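Long-range contact in uncharacterized protein (Pyrococcus furiosus DSM 3638, PDB 3WZ2), which probably acts as a proteasome-assembly chaperone or proteasome activator, as an archaeal homolog of the chaperones that assist proteasome formation: residues L12-V17 with E100-Y104. Sequence-based numbering, arbitrary orientation.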
loop_
_atom_site.group_PDB
_atom_site.type_symbol
_atom_site.label_atom_id
_atom_site.label_comp_id
_atom_site.label_asym_id
_atom_site.label_seq_id
_atom_site.Cartn_x
_atom_site.Cartn_y
_atom_site.Cartn_z
ATOM N N LEU B 12 -2.485 3.351 24.330
ATOM C CA LEU B 12 -1.612 3.160 25.481
ATOM C C LEU B 12 -2.395 2.529 26.568
ATOM O O LEU B 12 -3.353 3.106 27.040
ATOM C CB LEU B 12 -1.037 4.481 26.006
ATOM C CG LEU B 12 0.395 4.894 25.876
ATOM C CD1 LEU B 12 0.905 4.418 24.536
ATOM C CD2 LEU B 12 0.533 6.392 26.043
ATOM N N VAL B 13 -1.958 1.371 27.032
ATOM C CA VAL B 13 -2.496 0.819 28.251
ATOM C C VAL B 13 -1.520 1.152 29.352
ATOM O O VAL B 13 -0.485 0.524 29.489
ATOM C CB VAL B 13 -2.729 -0.719 28.142
ATOM C CG1 VAL B 13 -3.348 -1.290 29.423
ATOM C CG2 VAL B 13 -3.635 -1.023 26.957
ATOM N N LEU B 14 -1.871 2.135 30.147
ATOM C CA LEU B 14 -0.944 2.734 31.068
ATOM C C LEU B 14 -1.717 3.515 32.136
ATOM O O LEU B 14 -2.351 4.518 31.809
ATOM C CB LEU B 14 -0.027 3.671 30.291
ATOM C CG LEU B 14 1.111 4.271 31.092
ATOM C CD1 LEU B 14 1.991 3.188 31.678
ATOM C CD2 LEU B 14 1.936 5.192 30.215
ATOM N N PRO B 15 -1.648 3.079 33.410
ATOM C CA PRO B 15 -2.310 3.886 34.440
ATOM C C PRO B 15 -1.659 5.252 34.600
ATOM O O PRO B 15 -0.476 5.426 34.295
ATOM C CB PRO B 15 -2.157 3.056 35.717
ATOM C CG PRO B 15 -1.053 2.112 35.447
ATOM C CD PRO B 15 -1.012 1.877 33.964
ATOM N N GLU B 16 -2.452 6.197 35.059
ATOM C CA GLU B 16 -2.003 7.549 35.351
ATOM C C GLU B 16 -1.021 7.562 36.497
ATOM O O GLU B 16 -1.221 6.900 37.512
ATOM C CB GLU B 16 -3.187 8.445 35.672
ATOM C CG GLU B 16 -4.122 8.569 34.482
ATOM C CD GLU B 16 -5.116 9.732 34.576
ATOM O OE1 GLU B 16 -4.968 10.642 35.450
ATOM O OE2 GLU B 16 -6.058 9.724 33.758
ATOM N N VAL B 17 0.117 8.192 36.270
ATOM C CA VAL B 17 1.082 8.423 37.310
ATOM C C VAL B 17 1.217 9.928 37.359
ATOM O O VAL B 17 1.787 10.523 36.440
ATOM C CB VAL B 17 2.430 7.733 36.994
ATOM C CG1 VAL B 17 3.507 8.111 38.020
ATOM C CG2 VAL B 17 2.255 6.213 36.962
ATOM N N GLU B 100 0.444 9.552 21.217
ATOM C CA GLU B 100 -0.287 9.024 22.391
ATOM C C GLU B 100 0.504 9.188 23.677
ATOM O O GLU B 100 -0.058 9.477 24.717
ATOM C CB GLU B 100 -0.626 7.549 22.224
ATOM C CG GLU B 100 -1.609 7.244 21.120
ATOM C CD GLU B 100 -2.966 7.934 21.296
ATOM O OE1 GLU B 100 -3.531 7.919 22.419
ATOM O OE2 GLU B 100 -3.451 8.511 20.288
ATOM N N ILE B 101 1.823 9.024 23.601
ATOM C CA ILE B 101 2.646 9.241 24.770
ATOM C C ILE B 101 2.518 10.703 25.256
ATOM O O ILE B 101 2.321 10.960 26.426
ATOM C CB ILE B 101 4.106 8.906 24.485
ATOM C CG1 ILE B 101 4.268 7.395 24.378
ATOM C CG2 ILE B 101 5.007 9.487 25.551
ATOM C CD1 ILE B 101 5.645 6.939 23.896
ATOM N N VAL B 102 2.581 11.651 24.328
ATOM C CA VAL B 102 2.484 13.038 24.702
ATOM C C VAL B 102 1.100 13.390 25.266
ATOM O O VAL B 102 1.014 14.106 26.246
ATOM C CB VAL B 102 2.853 13.932 23.521
ATOM C CG1 VAL B 102 2.476 15.376 23.778
ATOM C CG2 VAL B 102 4.341 13.803 23.254
ATOM N N ASN B 103 0.033 12.886 24.674
ATOM C CA ASN B 103 -1.304 13.067 25.255
ATOM C C ASN B 103 -1.377 12.544 26.683
ATOM O O ASN B 103 -1.950 13.198 27.534
ATOM C CB ASN B 103 -2.405 12.372 24.434
ATOM C CG ASN B 103 -2.631 13.043 23.084
ATOM O OD1 ASN B 103 -2.358 14.240 22.930
ATOM N ND2 ASN B 103 -3.156 12.292 22.094
ATOM N N TYR B 104 -0.785 11.369 26.938
ATOM C CA TYR B 104 -0.760 10.832 28.260
ATOM C C TYR B 104 0.011 11.753 29.204
ATOM O O TYR B 104 -0.443 12.045 30.292
ATOM C CB TYR B 104 -0.146 9.431 28.260
ATOM C CG TYR B 104 0.132 8.893 29.633
ATOM C CD1 TYR B 104 -0.789 8.107 30.288
ATOM C CD2 TYR B 104 1.323 9.165 30.263
ATOM C CE1 TYR B 104 -0.524 7.631 31.572
ATOM C CE2 TYR B 104 1.595 8.703 31.529
ATOM C CZ TYR B 104 0.669 7.944 32.186
ATOM O OH TYR B 104 0.967 7.483 33.442
HETATM O O HOH W 1 -4.181 5.733 24.333
#
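The phenol oxygen of Tyr104 is gripped twice by the backbone of the loop 14-17: OH donates to Pro15 O at 2.7 Å and accepts a weak bond from Val17 N at 3.0 Å, bent to 133° at the hydrogen. The contact ties strand 11-13, an edge strand of the mixed sheet within this PAC2-family chain, with the loop leaving it, to helix 91-107, which packs on the same sheet. Pro15 O lies at the edge of the ring, near its plane, whereas the hydroxyl is tilted 20° from the plane of that carbonyl. With CG anti to the backbone N (chi1 170°), the Tyr104 ring reaches from the helix toward the loop. One face of it receives Leu14, whose CD2 makes a CH-pi contact over the middle of the face, 3.6 Å from the ring centroid; the two side chains cross at about a right angle. Ile81 of strand 80-85 touches both Tyr104 and Val17, placing the ring beside the sheet. A phenylalanine here would probably leave Pro15 O and Val17 N without their shared partner and the loop less firmly tied to the helix. Nearer the strand, Leu12 drives CD2 against the helix backbone, 3.4 Å from Glu100 O, and also meets Tyr104 CB at 3.8 Å. That carbonyl oxygen is already engaged in the helix, accepting from Tyr104 N; the methyl contact is van der Waals only. Leu12 also touches Val52 of strand 47-53, so its side chain lies between that strand and the helix. A water completes the link: it accepts from Leu12 N at 2.9 Å and donates to Glu100 OE1 at 3.0 Å.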